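Local coordinates for adenosine monophosphate-protein transferase FICD homolog (Caenorhabditis elegans, PDB 5JJ6), which belongs to the Fic/DOC family and is built mainly of helices, including those of a Fido domain, at residues Arg266-His271 with Pro328-Val333. Residues are numbered along the deposited sequence; the frame is centred on the assembly and turned at random.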
ATOM      1  N   ARG B 266     -31.607  -6.599  -0.103  1.00 48.23           N
ATOM      2  CA  ARG B 266     -30.712  -6.406   1.028  1.00 46.58           C
ATOM      3  C   ARG B 266     -29.332  -5.915   0.522  1.00 46.15           C
ATOM      4  O   ARG B 266     -28.742  -4.969   1.064  1.00 43.07           O
ATOM      5  CB  ARG B 266     -30.598  -7.709   1.823  1.00 43.35           C
ATOM      6  CG  ARG B 266     -29.774  -7.602   3.081  1.00 46.29           C
ATOM      7  CD  ARG B 266     -30.069  -8.751   4.043  1.00 50.67           C
ATOM      8  NE  ARG B 266     -29.850 -10.064   3.440  1.00 56.09           N
ATOM      9  CZ  ARG B 266     -30.749 -11.045   3.420  1.00 57.31           C
ATOM     10  NH1 ARG B 266     -31.946 -10.869   3.964  1.00 58.70           N
ATOM     11  NH2 ARG B 266     -30.458 -12.205   2.846  1.00 64.44           N
ATOM     12  N   ALA B 267     -28.825  -6.587  -0.511  1.00 43.24           N
ATOM     13  CA  ALA B 267     -27.549  -6.257  -1.133  1.00 41.15           C
ATOM     14  C   ALA B 267     -27.532  -4.851  -1.756  1.00 41.91           C
ATOM     15  O   ALA B 267     -26.607  -4.062  -1.535  1.00 40.39           O
ATOM     16  CB  ALA B 267     -27.209  -7.300  -2.178  1.00 38.07           C
ATOM     17  N   ALA B 268     -28.552  -4.548  -2.552  1.00 41.13           N
ATOM     18  CA  ALA B 268     -28.649  -3.232  -3.158  1.00 38.41           C
ATOM     19  C   ALA B 268     -28.681  -2.128  -2.093  1.00 41.82           C
ATOM     20  O   ALA B 268     -28.000  -1.099  -2.204  1.00 41.97           O
ATOM     21  CB  ALA B 268     -29.881  -3.156  -4.038  1.00 39.10           C
ATOM     22  N   ILE B 269     -29.469  -2.344  -1.049  1.00 41.78           N
ATOM     23  CA  ILE B 269     -29.599  -1.330  -0.017  1.00 44.66           C
ATOM     24  C   ILE B 269     -28.272  -1.166   0.737  1.00 40.43           C
ATOM     25  O   ILE B 269     -27.882  -0.052   1.088  1.00 38.67           O
ATOM     26  CB  ILE B 269     -30.742  -1.666   0.973  1.00 44.62           C
ATOM     27  CG1 ILE B 269     -32.090  -1.671   0.263  1.00 39.96           C
ATOM     28  CG2 ILE B 269     -30.780  -0.669   2.130  1.00 43.73           C
ATOM     29  CD1 ILE B 269     -33.208  -2.246   1.116  1.00 45.71           C
ATOM     30  N   ALA B 270     -27.580  -2.276   0.971  1.00 38.47           N
ATOM     31  CA  ALA B 270     -26.265  -2.223   1.596  1.00 40.28           C
ATOM     32  C   ALA B 270     -25.304  -1.366   0.779  1.00 39.36           C
ATOM     33  O   ALA B 270     -24.684  -0.427   1.298  1.00 36.82           O
ATOM     34  CB  ALA B 270     -25.719  -3.593   1.754  1.00 38.61           C
ATOM     35  N   HIS B 271     -25.183  -1.713  -0.499  1.00 36.10           N
ATOM     36  CA  HIS B 271     -24.383  -0.948  -1.437  1.00 33.62           C
ATOM     37  C   HIS B 271     -24.681   0.543  -1.342  1.00 37.78           C
ATOM     38  O   HIS B 271     -23.770   1.370  -1.237  1.00 39.03           O
ATOM     39  CB  HIS B 271     -24.648  -1.422  -2.857  1.00 36.51           C
ATOM     40  CG  HIS B 271     -23.828  -0.717  -3.886  1.00 39.64           C
ATOM     41  ND1 HIS B 271     -23.987   0.620  -4.180  1.00 40.74           N
ATOM     42  CD2 HIS B 271     -22.855  -1.168  -4.711  1.00 38.90           C
ATOM     43  CE1 HIS B 271     -23.136   0.966  -5.127  1.00 39.22           C
ATOM     44  NE2 HIS B 271     -22.440  -0.102  -5.472  1.00 37.75           N
ATOM     45  N   PRO B 328     -34.769   0.702  -9.670  1.00 38.48           N
ATOM     46  CA  PRO B 328     -33.918   0.436 -10.835  1.00 37.14           C
ATOM     47  C   PRO B 328     -32.611  -0.284 -10.494  1.00 36.86           C
ATOM     48  O   PRO B 328     -32.212  -1.206 -11.214  1.00 37.09           O
ATOM     49  CB  PRO B 328     -33.632   1.836 -11.379  1.00 37.39           C
ATOM     50  CG  PRO B 328     -34.789   2.636 -10.978  1.00 36.95           C
ATOM     51  CD  PRO B 328     -35.188   2.114  -9.627  1.00 38.16           C
ATOM     52  N   PHE B 329     -31.973   0.120  -9.403  1.00 38.01           N
ATOM     53  CA  PHE B 329     -30.725  -0.505  -8.986  1.00 38.91           C
ATOM     54  C   PHE B 329     -30.967  -1.966  -8.619  1.00 40.25           C
ATOM     55  O   PHE B 329     -30.226  -2.844  -9.059  1.00 42.48           O
ATOM     56  CB  PHE B 329     -30.110   0.249  -7.811  1.00 37.96           C
ATOM     57  CG  PHE B 329     -28.782  -0.290  -7.372  1.00 37.23           C
ATOM     58  CD1 PHE B 329     -27.744  -0.442  -8.276  1.00 38.81           C
ATOM     59  CD2 PHE B 329     -28.570  -0.642  -6.050  1.00 38.52           C
ATOM     60  CE1 PHE B 329     -26.503  -0.943  -7.871  1.00 38.81           C
ATOM     61  CE2 PHE B 329     -27.339  -1.139  -5.633  1.00 40.56           C
ATOM     62  CZ  PHE B 329     -26.299  -1.289  -6.546  1.00 38.23           C
ATOM     63  N   VAL B 330     -32.017  -2.229  -7.845  1.00 37.80           N
ATOM     64  CA  VAL B 330     -32.359  -3.605  -7.500  1.00 40.34           C
ATOM     65  C   VAL B 330     -32.554  -4.451  -8.751  1.00 36.67           C
ATOM     66  O   VAL B 330     -32.082  -5.583  -8.823  1.00 38.03           O
ATOM     67  CB  VAL B 330     -33.635  -3.683  -6.636  1.00 35.31           C
ATOM     68  CG1 VAL B 330     -34.179  -5.103  -6.609  1.00 35.88           C
ATOM     69  CG2 VAL B 330     -33.341  -3.202  -5.230  1.00 36.89           C
ATOM     70  N   ARG B 331     -33.240  -3.887  -9.732  1.00 35.64           N
ATOM     71  CA  ARG B 331     -33.480  -4.568 -10.990  1.00 38.98           C
ATOM     72  C   ARG B 331     -32.170  -4.839 -11.697  1.00 39.82           C
ATOM     73  O   ARG B 331     -31.998  -5.885 -12.330  1.00 42.47           O
ATOM     74  CB  ARG B 331     -34.414  -3.743 -11.887  1.00 42.49           C
ATOM     75  CG  ARG B 331     -35.862  -3.656 -11.373  1.00 41.80           C
ATOM     76  CD  ARG B 331     -36.779  -2.996 -12.386  1.00 41.05           C
ATOM     77  NE  ARG B 331     -37.078  -1.609 -12.075  1.00 36.05           N
ATOM     78  CZ  ARG B 331     -38.255  -1.193 -11.631  1.00 43.58           C
ATOM     79  NH1 ARG B 331     -39.236  -2.059 -11.469  1.00 52.01           N
ATOM     80  NH2 ARG B 331     -38.468   0.087 -11.363  1.00 48.92           N
ATOM     81  N   TYR B 332     -31.241  -3.899 -11.567  1.00 43.78           N
ATOM     82  CA  TYR B 332     -29.911  -4.011 -12.179  1.00 40.40           C
ATOM     83  C   TYR B 332     -29.104  -5.162 -11.589  1.00 38.10           C
ATOM     84  O   TYR B 332     -28.660  -6.070 -12.326  1.00 42.00           O
ATOM     85  CB  TYR B 332     -29.161  -2.683 -12.030  1.00 35.03           C
ATOM     86  CG  TYR B 332     -27.738  -2.684 -12.534  1.00 38.56           C
ATOM     87  CD1 TYR B 332     -27.455  -2.599 -13.886  1.00 40.11           C
ATOM     88  CD2 TYR B 332     -26.672  -2.725 -11.648  1.00 39.08           C
ATOM     89  CE1 TYR B 332     -26.155  -2.594 -14.345  1.00 38.01           C
ATOM     90  CE2 TYR B 332     -25.375  -2.716 -12.092  1.00 37.07           C
ATOM     91  CZ  TYR B 332     -25.114  -2.655 -13.443  1.00 40.59           C
ATOM     92  OH  TYR B 332     -23.802  -2.645 -13.887  1.00 39.21           O
ATOM     93  N   VAL B 333     -28.920  -5.148 -10.270  1.00 35.39           N
ATOM     94  CA  VAL B 333     -28.134  -6.214  -9.656  1.00 41.52           C
ATOM     95  C   VAL B 333     -28.842  -7.570  -9.845  1.00 46.46           C
ATOM     96  O   VAL B 333     -28.165  -8.598  -9.998  1.00 49.20           O
ATOM     97  CB  VAL B 333     -27.795  -5.950  -8.155  1.00 31.61           C
ATOM     98  CG1 VAL B 333     -28.024  -4.506  -7.781  1.00 37.46           C
ATOM     99  CG2 VAL B 333     -28.517  -6.879  -7.245  1.00 33.15           C
TER
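The ring of F329 presents its edge to one face of H271, a T-shaped pair between two helices of the mainly helical Fic/DOC fold. F329 CZ stands 3.7 Å from H271 CG, above the imidazole plane and displaced toward its rim; the ring centroids are 4.9 Å apart and the planes meet at 56°, so the T is a tilted one. On the phenyl ring itself, V333, one turn further along the same helix, lays CG1 over the centre of one face, while the backbone carbon C of A268 lies at the edge, in the ring plane. CG of F329 is anti to its backbone N (chi1 -177°), which carries the ring across toward H271; the side chains, as distinct from their ring planes, cross at about a right angle.

A268 sits where the backbones come nearest, its CA 5.7 Å from that of V330. A methyl is small enough for this point, where the axes of the two short segments pass 9.3 Å apart at 119°, yet its CB still touches F329 CD2 obliquely, at 3.5 Å. Branched, apolar V333 fits because its CG1 can cover the phenyl face while also approaching A268 CB. Histidine offers a flat face to the phenyl ring and a ring nitrogen for bonding: H271 NE2 is hydrogen-bonded to Y314 OH on helix 311-321, which would help fix the imidazole's rotation. The contact thus joins helix 263-277, which leads into the Fic-motif loop, to helix 327-346. Beta-branched V330 completes the packing: its CG2, anti to the carbonyl carbon, reaches to 3.7 Å from A268 CB.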